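Local atomic coordinates of regulatory protein SdiA (Escherichia coli, PDB entry 4LGW), a protein that activates transcription of the ftsQAZ cell-division genes and, in response to extracellular AI-1 autoinducers, expression of ydiV. Residues His48-Thr53 with Met174-Asn179; Val119-Met124 with Glu149-Met154; Glu65-Tyr70 with Arg111-Arg116. All blocks are in the same frame, centred on the assembly; numbering follows the deposited sequence.

How the contacts relate
Three contacts in one chain illustrate how chemistry follows position in the fold. Contact 2 is buried and lies within the autoinducer-binding domain, where helix 147-167 packs on strand 117-124 through apolar and polar side chains without a hydrogen bond across. Contact 3, in the same domain but about 22 Å away between centres, is only partly buried; it joins helix 65-73 to the end of helix 104-112 through aromatic rings, and the chain then passes into strand 117-124. Contact 1, also partly buried, pairs loops instead of regular elements, with one weak hydrogen bond and small apolar contacts linking the sensing domain to the segment leading into the DNA-binding helices.

Contact 1: His48-Thr53 with Met174-Asn179; sequences HPVPFT and MTPEMN
The imidazole of H48 turns its edge toward the backbone of M174: the carbonyl oxygen lies near the ring plane and the carbonyl carbon in it, while the methyl CG2 of T175 approaches the same ring obliquely. This is a loop-to-loop junction in a LuxR-type regulator. Segment 48-53 belongs to the loop between strands 41-47 and 57-61 of the autoinducer-binding domain, and segment 174-179 leads into helix 182-192 of the luxR-type helix-turn-helix region. The other flat group, the phenyl of F52, receives V50 CG1 on one face, toward the rim, and meets the ring of Y233, from helix 227-236, nearly at right angles.

One weak hydrogen bond crosses the junction, from H48 NE2 to M174 O at 3.2 Å, with an N-H...O angle of only 132°. With CG anti to its own carbonyl carbon (chi1 -74°), the histidine carries its ring across to the facing loop. ND1 makes another weak bond, to K56 O, and the two together probably restrain the rotation of the ring.

Beside the bond, T175 CG2 touches two neighbours on the facing loop, 4.0 Å from H48 CD2 and 4.1 Å from P49 CD. Farther along the loops V50 and P176 cross obliquely. The valine divides its work, CG1 going to F52 and CG2 to the proline. The second subunit extends the setting, since F52 N makes a weak hydrogen bond to E193 of that subunit and P51 packs on the same residue. A cis peptide joins V50 to P51, just beyond the apolar step in which V50 CG2 lies 3.6 Å from P176 CD and 4.0 Å from P176 CG.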
loop_
_atom_site.group_PDB
_atom_site.type_symbol
_atom_site.label_atom_id
_atom_site.label_comp_id
_atom_site.label_asym_id
_atom_site.label_seq_id
_atom_site.Cartn_x
_atom_site.Cartn_y
_atom_site.Cartn_z
ATOM N N HIS A 48 9.090 8.244 -2.844
ATOM C CA HIS A 48 8.582 7.508 -3.988
ATOM C C HIS A 48 9.195 6.118 -4.084
ATOM O O HIS A 48 10.286 5.903 -3.591
ATOM C CB HIS A 48 8.845 8.302 -5.258
ATOM C CG HIS A 48 7.950 9.490 -5.414
ATOM N ND1 HIS A 48 7.914 10.517 -4.494
ATOM C CD2 HIS A 48 7.045 9.806 -6.367
ATOM C CE1 HIS A 48 7.020 11.413 -4.875
ATOM N NE2 HIS A 48 6.483 11.008 -6.010
ATOM N N PRO A 49 8.493 5.164 -4.721
ATOM C CA PRO A 49 9.122 3.859 -4.943
ATOM C C PRO A 49 10.175 3.905 -6.048
ATOM O O PRO A 49 11.017 3.011 -6.108
ATOM C CB PRO A 49 7.963 2.973 -5.370
ATOM C CG PRO A 49 7.016 3.938 -6.051
ATOM C CD PRO A 49 7.128 5.228 -5.284
ATOM N N VAL A 50 10.133 4.925 -6.912
ATOM C CA VAL A 50 11.122 5.058 -7.991
ATOM C C VAL A 50 11.704 6.456 -8.059
ATOM O O VAL A 50 11.055 7.406 -7.610
ATOM C CB VAL A 50 10.515 4.735 -9.357
ATOM C CG1 VAL A 50 10.252 3.258 -9.463
ATOM C CG2 VAL A 50 9.250 5.519 -9.565
ATOM N N PRO A 51 12.914 6.609 -8.639
ATOM C CA PRO A 51 13.869 5.587 -9.120
ATOM C C PRO A 51 14.278 4.620 -8.017
ATOM O O PRO A 51 14.401 5.016 -6.869
ATOM C CB PRO A 51 15.083 6.421 -9.556
ATOM C CG PRO A 51 14.506 7.744 -9.898
ATOM C CD PRO A 51 13.400 7.972 -8.920
ATOM N N PHE A 52 14.500 3.361 -8.372
ATOM C CA PHE A 52 14.805 2.318 -7.393
ATOM C C PHE A 52 16.111 2.594 -6.671
ATOM O O PHE A 52 16.362 2.133 -5.549
ATOM C CB PHE A 52 14.880 0.973 -8.098
ATOM C CG PHE A 52 13.561 0.509 -8.633
ATOM C CD1 PHE A 52 12.598 -0.011 -7.783
ATOM C CD2 PHE A 52 13.278 0.600 -9.980
ATOM C CE1 PHE A 52 11.392 -0.425 -8.265
ATOM C CE2 PHE A 52 12.077 0.182 -10.473
ATOM C CZ PHE A 52 11.129 -0.328 -9.621
ATOM N N THR A 53 16.923 3.400 -7.321
ATOM C CA THR A 53 18.324 3.441 -7.040
ATOM C C THR A 53 18.593 4.729 -6.262
ATOM O O THR A 53 19.561 4.836 -5.508
ATOM C CB THR A 53 19.063 3.284 -8.382
ATOM O OG1 THR A 53 20.359 2.736 -8.162
ATOM C CG2 THR A 53 19.126 4.577 -9.183
ATOM N N MET A 174 2.882 12.319 -7.292
ATOM C CA MET A 174 2.756 11.611 -8.566
ATOM C C MET A 174 4.023 10.875 -8.957
ATOM O O MET A 174 5.127 11.401 -8.868
ATOM C CB MET A 174 2.306 12.547 -9.698
ATOM C CG MET A 174 0.848 13.044 -9.566
ATOM S SD MET A 174 -0.383 11.891 -8.847
ATOM C CE MET A 174 -0.985 11.021 -10.309
ATOM N N THR A 175 3.840 9.628 -9.370
ATOM C CA THR A 175 4.944 8.815 -9.867
ATOM C C THR A 175 5.028 9.108 -11.348
ATOM O O THR A 175 4.122 9.731 -11.897
ATOM C CB THR A 175 4.698 7.306 -9.625
ATOM O OG1 THR A 175 3.389 6.951 -10.083
ATOM C CG2 THR A 175 4.826 6.970 -8.141
ATOM N N PRO A 176 6.105 8.648 -12.009
ATOM C CA PRO A 176 6.219 8.929 -13.434
ATOM C C PRO A 176 4.982 8.398 -14.156
ATOM O O PRO A 176 4.529 7.276 -13.865
ATOM C CB PRO A 176 7.471 8.141 -13.834
ATOM C CG PRO A 176 8.278 7.997 -12.562
ATOM C CD PRO A 176 7.236 7.832 -11.512
ATOM N N GLU A 177 4.413 9.188 -15.060
ATOM C CA GLU A 177 3.201 8.737 -15.718
ATOM C C GLU A 177 3.452 7.766 -16.847
ATOM O O GLU A 177 4.409 7.882 -17.590
ATOM C CB GLU A 177 2.303 9.887 -16.164
ATOM C CG GLU A 177 2.913 10.857 -17.147
ATOM C CD GLU A 177 1.874 11.426 -18.139
ATOM O OE1 GLU A 177 2.292 12.235 -19.017
ATOM O OE2 GLU A 177 0.662 11.053 -18.050
ATOM N N MET A 178 2.554 6.803 -16.944
ATOM C CA MET A 178 2.659 5.730 -17.893
ATOM C C MET A 178 1.311 5.595 -18.561
ATOM O O MET A 178 0.518 4.705 -18.266
ATOM C CB MET A 178 3.075 4.441 -17.182
ATOM C CG MET A 178 4.532 4.482 -16.742
ATOM S SD MET A 178 5.145 3.009 -15.937
ATOM C CE MET A 178 5.160 3.593 -14.253
ATOM N N ASN A 179 1.050 6.523 -19.464
ATOM C CA ASN A 179 -0.203 6.557 -20.171
ATOM C C ASN A 179 -0.180 5.454 -21.248
ATOM O O ASN A 179 0.096 5.732 -22.428
ATOM C CB ASN A 179 -0.380 7.974 -20.739
ATOM C CG ASN A 179 -1.721 8.181 -21.432
ATOM O OD1 ASN A 179 -2.717 7.495 -21.158
ATOM N ND2 ASN A 179 -1.753 9.149 -22.333
#

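Contact 2: Val119-Met124 with Glu149-Met154; sequences VTQYLM and ELQLKM
V119 and M154 meet tip to tip where helix 147-167 lies across the antiparallel sheet of the autoinducer-binding domain, a member of the GAF clan. The packing is a worked case of helix on sheet: the local axes of strand 119-124 and helix 149-154 approach to 9.1 Å, and their N-to-C directions differ by 43°.

Apolar contacts come first. The thioether of M154 reaches the valine, its SD 3.9 Å from V119 CG1. V119 also slides past L150 in the opposite direction, bringing CG2 to 4.1 Å from L150 CD2. On the next residue of the strand that faces the helix, the aliphatic part of Q121 continues the layer. Its CG packs against M154 CB, and M154 SD is 4.0 Å from that CG. The methionine bends at its last torsion (chi3 80°), which lays CE alongside the valine, 4.1 Å from V119 CG1, and it also packs on F135 of strand 130-137.

Polar groups are handled without any hydrogen bond between helix and strand. A bend in the Q121 chain (chi2 -96°) brings the amide beside the helix; the two glutamine side chains cross at about a right angle, and Q121 OE1 lies 3.8 Å from Q151 CG. Q121 OE1 makes a weak hydrogen bond to H92 ND1 of the neighbouring strand 92-94, and Q151 packs on H92 too, so H92 touches side chains of both strand and helix.

The one salt bridge lies within the helix. K153 lies in cation-pi contact with W9, and packing of Q151 and L152 on R10 of the second subunit brings the dimer partner to this helix. One turn back, K153 NZ salt-bridges E149 OE1 at 2.7 Å, on the anti side and somewhat out of the carboxylate plane.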
loop_
_atom_site.group_PDB
_atom_site.type_symbol
_atom_site.label_atom_id
_atom_site.label_comp_id
_atom_site.label_asym_id
_atom_site.label_seq_id
_atom_site.Cartn_x
_atom_site.Cartn_y
_atom_site.Cartn_z
ATOM N N VAL A 119 6.102 14.487 16.248
ATOM C CA VAL A 119 5.273 13.329 16.029
ATOM C C VAL A 119 5.069 13.169 14.527
ATOM O O VAL A 119 4.890 14.155 13.794
ATOM C CB VAL A 119 3.926 13.448 16.777
ATOM C CG1 VAL A 119 3.095 14.562 16.233
ATOM C CG2 VAL A 119 3.170 12.142 16.713
ATOM N N THR A 120 5.133 11.926 14.056
ATOM C CA THR A 120 4.808 11.683 12.663
ATOM C C THR A 120 3.895 10.482 12.410
ATOM O O THR A 120 3.787 9.561 13.235
ATOM C CB THR A 120 6.042 11.850 11.714
ATOM O OG1 THR A 120 6.049 10.835 10.706
ATOM C CG2 THR A 120 7.314 11.840 12.460
ATOM N N GLN A 121 3.179 10.540 11.294
ATOM C CA GLN A 121 2.248 9.482 10.925
ATOM C C GLN A 121 2.444 9.122 9.482
ATOM O O GLN A 121 2.534 10.003 8.634
ATOM C CB GLN A 121 0.824 9.947 11.119
ATOM C CG GLN A 121 0.289 9.604 12.466
ATOM C CD GLN A 121 -0.502 8.343 12.450
ATOM O OE1 GLN A 121 -0.694 7.736 13.465
ATOM N NE2 GLN A 121 -0.961 7.944 11.300
ATOM N N TYR A 122 2.510 7.837 9.180
ATOM C CA TYR A 122 2.747 7.496 7.799
ATOM C C TYR A 122 1.692 6.583 7.220
ATOM O O TYR A 122 0.866 6.004 7.944
ATOM C CB TYR A 122 4.162 6.948 7.582
ATOM C CG TYR A 122 4.236 5.457 7.492
ATOM C CD1 TYR A 122 4.418 4.823 6.263
ATOM C CD2 TYR A 122 4.105 4.675 8.630
ATOM C CE1 TYR A 122 4.475 3.442 6.175
ATOM C CE2 TYR A 122 4.167 3.298 8.561
ATOM C CZ TYR A 122 4.358 2.698 7.336
ATOM O OH TYR A 122 4.415 1.350 7.294
ATOM N N LEU A 123 1.760 6.464 5.897
ATOM C CA LEU A 123 0.780 5.780 5.093
ATOM C C LEU A 123 1.461 5.387 3.782
ATOM O O LEU A 123 2.221 6.194 3.213
ATOM C CB LEU A 123 -0.346 6.769 4.806
ATOM C CG LEU A 123 -1.698 6.165 4.487
ATOM C CD1 LEU A 123 -2.154 6.539 3.115
ATOM C CD2 LEU A 123 -1.685 4.642 4.715
ATOM N N MET A 124 1.219 4.166 3.294
ATOM C CA MET A 124 1.626 3.826 1.924
ATOM C C MET A 124 0.438 4.147 1.043
ATOM O O MET A 124 -0.674 3.773 1.359
ATOM C CB MET A 124 2.039 2.363 1.794
ATOM C CG MET A 124 2.506 1.975 0.375
ATOM S SD MET A 124 2.950 0.224 0.081
ATOM C CE MET A 124 1.526 -0.650 0.710
ATOM N N GLU A 149 -6.483 9.724 20.470
ATOM C CA GLU A 149 -7.111 10.786 19.696
ATOM C C GLU A 149 -6.143 11.362 18.657
ATOM O O GLU A 149 -6.512 11.574 17.499
ATOM C CB GLU A 149 -7.612 11.898 20.624
ATOM C CG GLU A 149 -8.468 12.951 19.927
ATOM C CD GLU A 149 -8.544 14.282 20.679
ATOM O OE1 GLU A 149 -8.417 15.353 20.029
ATOM O OE2 GLU A 149 -8.741 14.259 21.917
ATOM N N LEU A 150 -4.907 11.618 19.074
ATOM C CA LEU A 150 -3.918 12.225 18.198
ATOM C C LEU A 150 -3.712 11.294 17.013
ATOM O O LEU A 150 -3.834 11.686 15.839
ATOM C CB LEU A 150 -2.602 12.439 18.955
ATOM C CG LEU A 150 -1.459 13.109 18.186
ATOM C CD1 LEU A 150 -1.817 14.542 17.817
ATOM C CD2 LEU A 150 -0.167 13.039 18.979
ATOM N N GLN A 151 -3.438 10.047 17.359
ATOM C CA GLN A 151 -3.228 8.981 16.422
ATOM C C GLN A 151 -4.304 8.922 15.344
ATOM O O GLN A 151 -4.017 9.015 14.142
ATOM C CB GLN A 151 -3.264 7.698 17.202
ATOM C CG GLN A 151 -2.242 6.743 16.755
ATOM C CD GLN A 151 -1.986 5.711 17.794
ATOM O OE1 GLN A 151 -1.917 6.015 18.986
ATOM N NE2 GLN A 151 -1.849 4.471 17.356
ATOM N N LEU A 152 -5.548 8.761 15.780
ATOM C CA LEU A 152 -6.633 8.660 14.838
ATOM C C LEU A 152 -6.812 9.911 14.012
ATOM O O LEU A 152 -7.126 9.820 12.829
ATOM C CB LEU A 152 -7.932 8.280 15.520
ATOM C CG LEU A 152 -8.309 6.807 15.361
ATOM C CD1 LEU A 152 -7.500 5.889 16.272
ATOM C CD2 LEU A 152 -9.766 6.696 15.693
ATOM N N LYS A 153 -6.608 11.080 14.607
ATOM C CA LYS A 153 -6.757 12.298 13.827
ATOM C C LYS A 153 -5.666 12.391 12.749
ATOM O O LYS A 153 -5.928 12.776 11.608
ATOM C CB LYS A 153 -6.781 13.520 14.727
ATOM C CG LYS A 153 -8.136 13.751 15.391
ATOM C CD LYS A 153 -8.034 14.861 16.428
ATOM C CE LYS A 153 -9.351 15.566 16.693
ATOM N NZ LYS A 153 -9.161 16.621 17.734
ATOM N N MET A 154 -4.450 12.005 13.106
ATOM C CA MET A 154 -3.335 12.107 12.178
ATOM C C MET A 154 -3.466 11.101 11.050
ATOM O O MET A 154 -3.106 11.380 9.912
ATOM C CB MET A 154 -2.013 11.936 12.919
ATOM C CG MET A 154 -1.688 13.104 13.806
ATOM S SD MET A 154 0.027 13.097 14.326
ATOM C CE MET A 154 0.834 13.791 12.878
#

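Contact 3: Glu65-Tyr70 with Arg111-Arg116; sequences EAWVSY and RAHGLR
From CB to the rim of its indole, W67 meets H113 and L115, residues that follow the C-terminal end of helix 104-112 in the autoinducer-binding domain. That end is a Schellman motif: G114, with positive phi, is the C-prime residue, and its N bonds to R111 O while L115 N returns to A110 O. The turn sets H113 and L115 on two different parts of the tryptophan.

At the start of the side chain, W67 CB lies 3.8 Å from H113 CD2. CG stands anti to the backbone N (chi1 175°), which sends the indole out from helix 65-73 to the facing chain. On the pyrrole side, CD1 is 3.6 Å from L115 CD2, a methyl that sits over one indole face and also touches NE1 and CE2. The N-H itself is hydrogen-bonded to O1 of a bound glycerol, probably from the crystallisation liquor.

On the benzo side the arrangement becomes edge-to-face. The six-membered ring directs its edge at the imidazole face of H113, with centroids 4.9 Å apart and planes at 54°. Y70 completes an aromatic cluster, offering a face to H113 CE1 and its CB to NE2. H113 ND1 bonds to A109 O, which probably holds the imidazole with its face to the indole edge. W67 CZ3 lies 3.9 Å from that ND1, and CE3 is poised 3.5 Å above the centre of the imidazole.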
loop_
_atom_site.group_PDB
_atom_site.type_symbol
_atom_site.label_atom_id
_atom_site.label_comp_id
_atom_site.label_asym_id
_atom_site.label_seq_id
_atom_site.Cartn_x
_atom_site.Cartn_y
_atom_site.Cartn_z
ATOM N N GLU A 65 12.769 27.867 7.088
ATOM C CA GLU A 65 13.473 27.645 5.835
ATOM C C GLU A 65 14.971 27.337 6.040
ATOM O O GLU A 65 15.549 26.498 5.325
ATOM C CB GLU A 65 13.238 28.838 4.913
ATOM C CG GLU A 65 14.096 28.869 3.668
ATOM C CD GLU A 65 14.191 30.269 3.099
ATOM O OE1 GLU A 65 13.159 30.779 2.580
ATOM O OE2 GLU A 65 15.299 30.854 3.195
ATOM N N ALA A 66 15.584 27.977 7.035
ATOM C CA ALA A 66 16.971 27.677 7.403
ATOM C C ALA A 66 17.159 26.230 7.815
ATOM O O ALA A 66 18.186 25.641 7.500
ATOM C CB ALA A 66 17.453 28.591 8.513
ATOM N N TRP A 67 16.181 25.663 8.532
ATOM C CA TRP A 67 16.212 24.230 8.881
ATOM C C TRP A 67 16.109 23.334 7.659
ATOM O O TRP A 67 16.830 22.339 7.566
ATOM C CB TRP A 67 15.141 23.858 9.897
ATOM C CG TRP A 67 15.060 22.381 10.186
ATOM C CD1 TRP A 67 13.961 21.573 10.014
ATOM C CD2 TRP A 67 16.104 21.527 10.681
ATOM N NE1 TRP A 67 14.256 20.278 10.377
ATOM C CE2 TRP A 67 15.561 20.218 10.789
ATOM C CE3 TRP A 67 17.442 21.734 11.051
ATOM C CZ2 TRP A 67 16.311 19.126 11.258
ATOM C CZ3 TRP A 67 18.197 20.639 11.512
ATOM C CH2 TRP A 67 17.623 19.356 11.612
ATOM N N VAL A 68 15.246 23.678 6.710
ATOM C CA VAL A 68 15.204 22.882 5.494
ATOM C C VAL A 68 16.581 22.844 4.800
ATOM O O VAL A 68 17.064 21.768 4.454
ATOM C CB VAL A 68 14.089 23.307 4.530
ATOM C CG1 VAL A 68 14.213 22.531 3.235
ATOM C CG2 VAL A 68 12.722 23.072 5.169
ATOM N N SER A 69 17.221 24.004 4.641
ATOM C CA SER A 69 18.548 24.083 4.005
ATOM C C SER A 69 19.611 23.326 4.761
ATOM O O SER A 69 20.421 22.644 4.156
ATOM C CB SER A 69 19.004 25.525 3.853
ATOM O OG SER A 69 17.969 26.262 3.249
ATOM N N TYR A 70 19.620 23.444 6.075
ATOM C CA TYR A 70 20.633 22.787 6.863
ATOM C C TYR A 70 20.465 21.262 6.791
ATOM O O TYR A 70 21.429 20.521 6.534
ATOM C CB TYR A 70 20.560 23.284 8.299
ATOM C CG TYR A 70 21.673 22.775 9.161
ATOM C CD1 TYR A 70 22.856 23.494 9.290
ATOM C CD2 TYR A 70 21.552 21.567 9.842
ATOM C CE1 TYR A 70 23.890 23.036 10.081
ATOM C CE2 TYR A 70 22.573 21.093 10.630
ATOM C CZ TYR A 70 23.742 21.838 10.749
ATOM O OH TYR A 70 24.771 21.367 11.530
ATOM N N ARG A 111 17.000 20.445 17.410
ATOM C CA ARG A 111 16.766 21.252 18.622
ATOM C C ARG A 111 17.333 22.659 18.457
ATOM O O ARG A 111 16.728 23.647 18.895
ATOM C CB ARG A 111 17.397 20.596 19.843
ATOM C CG ARG A 111 17.181 19.109 19.878
ATOM C CD ARG A 111 16.268 18.678 21.000
ATOM N NE ARG A 111 17.047 18.310 22.179
ATOM C CZ ARG A 111 16.532 18.108 23.388
ATOM N NH1 ARG A 111 15.226 18.245 23.608
ATOM N NH2 ARG A 111 17.337 17.771 24.386
ATOM N N ALA A 112 18.491 22.742 17.808
ATOM C CA ALA A 112 19.163 24.016 17.600
ATOM C C ALA A 112 18.357 24.946 16.685
ATOM O O ALA A 112 18.548 26.165 16.709
ATOM C CB ALA A 112 20.591 23.803 17.066
ATOM N N HIS A 113 17.456 24.377 15.888
ATOM C CA HIS A 113 16.598 25.179 15.054
ATOM C C HIS A 113 15.225 25.261 15.676
ATOM O O HIS A 113 14.280 25.771 15.066
ATOM C CB HIS A 113 16.518 24.597 13.660
ATOM C CG HIS A 113 17.795 24.696 12.901
ATOM N ND1 HIS A 113 18.947 24.047 13.296
ATOM C CD2 HIS A 113 18.107 25.364 11.763
ATOM C CE1 HIS A 113 19.916 24.314 12.434
ATOM N NE2 HIS A 113 19.432 25.111 11.495
ATOM N N GLY A 114 15.110 24.735 16.889
ATOM C CA GLY A 114 13.890 24.882 17.664
ATOM C C GLY A 114 12.778 23.871 17.439
ATOM O O GLY A 114 11.634 24.130 17.790
ATOM N N LEU A 115 13.095 22.715 16.866
ATOM C CA LEU A 115 12.131 21.612 16.803
ATOM C C LEU A 115 12.328 20.783 18.062
ATOM O O LEU A 115 13.207 19.921 18.093
ATOM C CB LEU A 115 12.375 20.755 15.561
ATOM C CG LEU A 115 11.917 21.256 14.191
ATOM C CD1 LEU A 115 12.135 22.727 13.964
ATOM C CD2 LEU A 115 12.640 20.489 13.132
ATOM N N ARG A 116 11.540 21.052 19.102
ATOM C CA ARG A 116 11.744 20.398 20.400
ATOM C C ARG A 116 10.952 19.117 20.581
ATOM O O ARG A 116 11.461 18.147 21.142
ATOM C CB ARG A 116 11.407 21.335 21.569
ATOM C CG ARG A 116 12.547 22.202 22.027
ATOM C CD ARG A 116 12.700 22.153 23.559
ATOM N NE ARG A 116 14.107 22.213 23.996
ATOM C CZ ARG A 116 15.156 22.563 23.234
ATOM N NH1 ARG A 116 15.011 22.917 21.955
ATOM N NH2 ARG A 116 16.373 22.566 23.763
#